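Local coordinates for protein forkhead-associated 1 (PDB 6C4U) that binds, as an engineered phosphothreonine-binding domain derived from yeast, a phosphorylated peptide of the human transcription factor c-Myc, at residues I53-I63 against D100-P108. Sequence-based numbering, arbitrary orientation.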
ATOM      1  N   ILE F  53      -0.150  -8.915  13.740  1.00108.11           N
ATOM      2  CA  ILE F  53       1.212  -9.443  13.768  1.00128.97           C
ATOM      3  C   ILE F  53       2.088  -8.346  14.397  1.00138.73           C
ATOM      4  O   ILE F  53       2.245  -7.279  13.804  1.00154.35           O
ATOM      5  CB  ILE F  53       1.747  -9.728  12.342  1.00139.04           C
ATOM      6  CG1 ILE F  53       0.745 -10.568  11.522  1.00132.99           C
ATOM      7  CG2 ILE F  53       3.129 -10.372  12.390  1.00136.90           C
ATOM      8  CD1 ILE F  53       0.011  -9.746  10.554  1.00131.36           C
ATOM      9  N   LEU F  54       2.680  -8.598  15.566  1.00142.89           N
ATOM     10  CA  LEU F  54       3.227  -7.488  16.365  1.00135.53           C
ATOM     11  C   LEU F  54       4.362  -6.678  15.717  1.00119.36           C
ATOM     12  O   LEU F  54       4.366  -5.457  15.810  1.00125.09           O
ATOM     13  CB  LEU F  54       3.575  -7.944  17.795  1.00143.25           C
ATOM     14  CG  LEU F  54       2.326  -8.131  18.739  1.00147.46           C
ATOM     15  CD1 LEU F  54       1.673  -6.828  19.252  1.00132.30           C
ATOM     16  CD2 LEU F  54       1.216  -9.044  18.213  1.00151.61           C
ATOM     17  N   PRO F  55       5.296  -7.336  15.028  1.00105.24           N
ATOM     18  CA  PRO F  55       6.363  -6.564  14.336  1.00114.14           C
ATOM     19  C   PRO F  55       5.908  -5.763  13.101  1.00118.20           C
ATOM     20  O   PRO F  55       6.711  -5.037  12.496  1.00106.70           O
ATOM     21  CB  PRO F  55       7.363  -7.654  13.925  1.00107.00           C
ATOM     22  CG  PRO F  55       7.049  -8.816  14.797  1.00105.84           C
ATOM     23  CD  PRO F  55       5.566  -8.780  14.983  1.00 99.36           C
ATOM     24  N   VAL F  56       4.653  -5.937  12.698  1.00124.75           N
ATOM     25  CA  VAL F  56       4.044  -5.037  11.738  1.00121.22           C
ATOM     26  C   VAL F  56       3.583  -3.819  12.524  1.00115.24           C
ATOM     27  O   VAL F  56       2.850  -3.940  13.508  1.00 99.48           O
ATOM     28  CB  VAL F  56       2.866  -5.692  10.989  1.00132.56           C
ATOM     29  CG1 VAL F  56       2.151  -4.681  10.101  1.00133.99           C
ATOM     30  CG2 VAL F  56       3.376  -6.874  10.172  1.00140.92           C
ATOM     31  N   SER F  57       4.068  -2.656  12.109  1.00108.44           N
ATOM     32  CA  SER F  57       3.630  -1.376  12.663  1.00 92.35           C
ATOM     33  C   SER F  57       2.122  -1.144  12.491  1.00 80.84           C
ATOM     34  O   SER F  57       1.521  -1.626  11.532  1.00 99.13           O
ATOM     35  CB  SER F  57       4.457  -0.234  12.040  1.00 83.62           C
ATOM     36  OG  SER F  57       5.851  -0.509  12.130  1.00 81.80           O
ATOM     37  N   ASN F  58       1.531  -0.429  13.443  1.00 82.14           N
ATOM     38  CA  ASN F  58       0.090  -0.129  13.438  1.00 95.16           C
ATOM     39  C   ASN F  58      -0.332   0.571  12.171  1.00 94.65           C
ATOM     40  O   ASN F  58      -1.386   0.258  11.608  1.00 85.26           O
ATOM     41  CB  ASN F  58      -0.291   0.746  14.634  1.00107.51           C
ATOM     42  CG  ASN F  58      -0.365  -0.042  15.906  1.00111.13           C
ATOM     43  OD1 ASN F  58      -1.403  -0.641  16.211  1.00 99.20           O
ATOM     44  ND2 ASN F  58       0.742  -0.078  16.646  1.00110.89           N
ATOM     45  N   LYS F  59       0.474   1.551  11.772  1.00 95.89           N
ATOM     46  CA  LYS F  59       0.389   2.132  10.445  1.00 95.56           C
ATOM     47  C   LYS F  59       1.766   1.909   9.849  1.00 94.49           C
ATOM     48  O   LYS F  59       2.744   2.543  10.250  1.00 90.13           O
ATOM     49  CB  LYS F  59      -0.013   3.609  10.473  1.00100.53           C
ATOM     50  CG  LYS F  59      -1.471   3.844  10.842  1.00112.27           C
ATOM     51  CD  LYS F  59      -2.262   4.962  10.200  1.00119.73           C
ATOM     52  CE  LYS F  59      -3.622   5.021  10.926  1.00124.04           C
ATOM     53  NZ  LYS F  59      -4.871   5.371  10.157  1.00119.84           N
ATOM     54  N   HIS F  60       1.829   0.975   8.904  1.00 89.94           N
ATOM     55  CA  HIS F  60       3.077   0.445   8.395  1.00 85.82           C
ATOM     56  C   HIS F  60       3.512   1.080   7.081  1.00 81.63           C
ATOM     57  O   HIS F  60       4.672   1.429   6.914  1.00 83.43           O
ATOM     58  CB  HIS F  60       2.962  -1.068   8.238  1.00 89.64           C
ATOM     59  CG  HIS F  60       4.285  -1.747   8.131  1.00 89.68           C
ATOM     60  ND1 HIS F  60       4.839  -2.461   9.167  1.00 83.51           N
ATOM     61  CD2 HIS F  60       5.182  -1.786   7.117  1.00 91.06           C
ATOM     62  CE1 HIS F  60       6.021  -2.923   8.791  1.00 88.19           C
ATOM     63  NE2 HIS F  60       6.256  -2.523   7.551  1.00 84.10           N
ATOM     64  N   PHE F  61       2.594   1.202   6.133  1.00 70.45           N
ATOM     65  CA  PHE F  61       2.900   1.954   4.909  1.00 70.43           C
ATOM     66  C   PHE F  61       1.627   2.536   4.333  1.00 67.20           C
ATOM     67  O   PHE F  61       0.535   2.136   4.723  1.00 64.15           O
ATOM     68  CB  PHE F  61       3.686   1.102   3.881  1.00 74.79           C
ATOM     69  CG  PHE F  61       2.929  -0.086   3.335  1.00 79.37           C
ATOM     70  CD1 PHE F  61       2.996  -1.322   3.984  1.00 87.67           C
ATOM     71  CD2 PHE F  61       2.174   0.006   2.166  1.00 74.53           C
ATOM     72  CE1 PHE F  61       2.285  -2.413   3.511  1.00 88.83           C
ATOM     73  CE2 PHE F  61       1.478  -1.096   1.677  1.00 73.30           C
ATOM     74  CZ  PHE F  61       1.535  -2.292   2.347  1.00 74.95           C
ATOM     75  N   GLN F  62       1.784   3.513   3.446  1.00 61.04           N
ATOM     76  CA  GLN F  62       0.657   4.128   2.781  1.00 65.12           C
ATOM     77  C   GLN F  62       0.881   4.048   1.299  1.00 70.64           C
ATOM     78  O   GLN F  62       2.031   3.997   0.831  1.00 61.53           O
ATOM     79  CB  GLN F  62       0.529   5.615   3.155  1.00 74.94           C
ATOM     80  CG  GLN F  62       0.734   5.933   4.626  1.00 75.64           C
ATOM     81  CD  GLN F  62       0.367   7.325   5.002  1.00 73.59           C
ATOM     82  OE1 GLN F  62      -0.710   7.545   5.524  1.00 74.26           O
ATOM     83  NE2 GLN F  62       1.298   8.250   4.826  1.00 88.49           N
ATOM     84  N   ILE F  63      -0.220   4.051   0.560  1.00 76.54           N
ATOM     85  CA  ILE F  63      -0.184   4.164  -0.883  1.00 75.30           C
ATOM     86  C   ILE F  63      -0.914   5.445  -1.215  1.00 74.06           C
ATOM     87  O   ILE F  63      -1.999   5.695  -0.705  1.00 67.97           O
ATOM     88  CB  ILE F  63      -0.791   2.919  -1.568  1.00 80.34           C
ATOM     89  CG1 ILE F  63       0.134   1.724  -1.312  1.00 81.27           C
ATOM     90  CG2 ILE F  63      -0.980   3.154  -3.063  1.00 79.43           C
ATOM     91  CD1 ILE F  63      -0.358   0.403  -1.830  1.00 82.10           C
ATOM     92  N   ASP F 100       3.941  -4.780  -8.951  1.00 80.42           N
ATOM     93  CA  ASP F 100       4.984  -4.667  -7.914  1.00 78.20           C
ATOM     94  C   ASP F 100       4.630  -5.484  -6.690  1.00 74.42           C
ATOM     95  O   ASP F 100       3.455  -5.715  -6.417  1.00 69.67           O
ATOM     96  CB  ASP F 100       5.202  -3.202  -7.500  1.00 83.01           C
ATOM     97  CG  ASP F 100       6.111  -2.439  -8.457  1.00 92.35           C
ATOM     98  OD1 ASP F 100       6.544  -3.013  -9.478  1.00101.94           O
ATOM     99  OD2 ASP F 100       6.379  -1.257  -8.186  1.00 90.86           O
ATOM    100  N   GLU F 101       5.656  -5.928  -5.968  1.00 77.10           N
ATOM    101  CA  GLU F 101       5.466  -6.780  -4.796  1.00 84.81           C
ATOM    102  C   GLU F 101       5.947  -6.078  -3.524  1.00 76.60           C
ATOM    103  O   GLU F 101       7.150  -5.865  -3.316  1.00 85.32           O
ATOM    104  CB  GLU F 101       6.199  -8.114  -4.987  1.00 98.66           C
ATOM    105  CG  GLU F 101       5.918  -9.177  -3.934  1.00106.57           C
ATOM    106  CD  GLU F 101       6.721 -10.474  -4.167  1.00115.21           C
ATOM    107  OE1 GLU F 101       7.735 -10.494  -4.932  1.00118.89           O
ATOM    108  OE2 GLU F 101       6.359 -11.525  -3.622  1.00113.02           O
ATOM    109  N   ILE F 102       4.994  -5.753  -2.663  1.00 72.89           N
ATOM    110  CA  ILE F 102       5.252  -5.106  -1.377  1.00 76.42           C
ATOM    111  C   ILE F 102       5.350  -6.189  -0.313  1.00 74.07           C
ATOM    112  O   ILE F 102       4.466  -7.028  -0.205  1.00 77.40           O
ATOM    113  CB  ILE F 102       4.125  -4.093  -1.051  1.00 76.73           C
ATOM    114  CG1 ILE F 102       4.036  -3.044  -2.175  1.00 82.75           C
ATOM    115  CG2 ILE F 102       4.411  -3.347   0.230  1.00 75.79           C
ATOM    116  CD1 ILE F 102       2.932  -2.029  -2.019  1.00 75.93           C
ATOM    117  N   THR F 103       6.418  -6.158   0.476  1.00 76.16           N
ATOM    118  CA  THR F 103       6.737  -7.239   1.423  1.00 86.39           C
ATOM    119  C   THR F 103       7.072  -6.668   2.784  1.00 85.67           C
ATOM    120  O   THR F 103       7.797  -5.684   2.860  1.00 80.07           O
ATOM    121  CB  THR F 103       7.979  -8.040   0.952  1.00 89.27           C
ATOM    122  OG1 THR F 103       8.333  -7.690  -0.408  1.00 95.91           O
ATOM    123  CG2 THR F 103       7.722  -9.496   1.058  1.00 84.39           C
ATOM    124  N   VAL F 104       6.566  -7.286   3.850  1.00 93.45           N
ATOM    125  CA  VAL F 104       6.883  -6.850   5.226  1.00 98.63           C
ATOM    126  C   VAL F 104       7.299  -8.064   6.048  1.00102.29           C
ATOM    127  O   VAL F 104       6.950  -9.175   5.726  1.00101.34           O
ATOM    128  CB  VAL F 104       5.695  -6.114   5.895  1.00 96.64           C
ATOM    129  CG1 VAL F 104       5.278  -4.925   5.054  1.00102.04           C
ATOM    130  CG2 VAL F 104       4.503  -7.030   6.119  1.00 94.49           C
ATOM    131  N   ARG F 105       8.022  -7.862   7.130  1.00115.13           N
ATOM    132  CA  ARG F 105       8.455  -8.994   7.975  1.00111.68           C
ATOM    133  C   ARG F 105       7.456  -9.260   9.089  1.00112.58           C
ATOM    134  O   ARG F 105       6.801  -8.320   9.595  1.00119.21           O
ATOM    135  CB  ARG F 105       9.801  -8.700   8.574  1.00116.09           C
ATOM    136  CG  ARG F 105      10.912  -8.584   7.537  1.00127.44           C
ATOM    137  CD  ARG F 105      11.961  -7.521   7.868  1.00144.44           C
ATOM    138  NE  ARG F 105      12.729  -7.833   9.074  1.00160.10           N
ATOM    139  CZ  ARG F 105      13.340  -6.956   9.869  1.00168.79           C
ATOM    140  NH1 ARG F 105      13.329  -5.646   9.595  1.00188.24           N
ATOM    141  NH2 ARG F 105      13.969  -7.387  10.958  1.00156.26           N
ATOM    142  N   THR F 106       7.307 -10.540   9.423  1.00118.45           N
ATOM    143  CA  THR F 106       6.314 -11.043  10.394  1.00124.33           C
ATOM    144  C   THR F 106       6.994 -11.727  11.587  1.00132.15           C
ATOM    145  O   THR F 106       6.612 -11.509  12.745  1.00124.99           O
ATOM    146  CB  THR F 106       5.370 -12.043   9.706  1.00121.48           C
ATOM    147  OG1 THR F 106       6.077 -12.710   8.655  1.00107.26           O
ATOM    148  CG2 THR F 106       4.164 -11.314   9.081  1.00122.54           C
ATOM    149  N   ASP F 107       7.973 -12.586  11.313  1.00152.18           N
ATOM    150  CA  ASP F 107       8.791 -13.215  12.365  1.00160.90           C
ATOM    151  C   ASP F 107      10.217 -12.659  12.359  1.00158.21           C
ATOM    152  O   ASP F 107      10.718 -12.203  11.316  1.00145.94           O
ATOM    153  CB  ASP F 107       8.931 -14.746  12.167  1.00176.17           C
ATOM    154  CG  ASP F 107       7.609 -15.489  12.217  1.00184.70           C
ATOM    155  OD1 ASP F 107       6.673 -15.057  12.925  1.00195.08           O
ATOM    156  OD2 ASP F 107       7.531 -16.541  11.542  1.00179.69           O
ATOM    157  N   PRO F 108      10.928 -12.798  13.502  1.00156.30           N
ATOM    158  CA  PRO F 108      12.403 -12.690  13.467  1.00150.72           C
ATOM    159  C   PRO F 108      13.099 -13.817  12.651  1.00145.67           C
ATOM    160  O   PRO F 108      14.196 -13.604  12.141  1.00117.98           O
ATOM    161  CB  PRO F 108      12.803 -12.733  14.943  1.00143.35           C
ATOM    162  CG  PRO F 108      11.664 -13.374  15.654  1.00143.93           C
ATOM    163  CD  PRO F 108      10.422 -13.191  14.834  1.00140.31           C
TER
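His60 and Phe61, consecutive residues, both touch strand 101-105 with their rings, because a classic beta bulge opposite Phe40 interrupts the usual alternation of sides. The His60 ring lies obliquely against Val104, whose CG1 sits 3.6 Å from His60 NE2. With CG anti to the backbone N (chi1 -162°), the imidazole comes alongside its own loop, its edge at Val56 C and Ser57 N, and ND1 accepts the backbone N-H of Ser57 at 3.0 Å, nearly in the ring plane though well bent at hydrogen (138°). NE2 is hydrogen-bonded to Gly80 O, so both ring nitrogens of this buried histidine are engaged, a flat polar group suited to bridging two loops. Replacing His60 with alanine is likely to take from Ser57 N and Gly80 O the ring nitrogens they now bond and to open a gap beside Val104, disturbing the loop whose Ser57 OG and Asn58 N hydrogen-bond the modified side chain of the bound peptide.

Phe61 offers a broad apolar face: Ile102 CG2 rests over it in a CH-pi contact, 4.0 Å from the centroid and displaced toward CZ. Ile102, branched at CB, spans two neighbours, its CD1 reaching Ile63 CD1 at 4.1 Å. Toward the other end, Val56 CG2 approaches Arg105 O, and the Pro55 ring gives the type I turn from Ile53 to Val56 a rigid apolar edge, CG 3.4 Å from Thr106 O. Ile53 CG2 meets the methyl CG2 of Thr106 at 3.6 Å, while Thr106 OG1 is hydrogen-bonded to Thr111 OG1.

Strands 61-63 and 101-105 belong to different sheets of the FHA beta sandwich, the axes of these short segments 10.8 Å apart and nearly antiparallel. Ile102 and Val104 also pack on strand 112-119 beside them, and Phe61 stacks on Phe40 of strand 34-41.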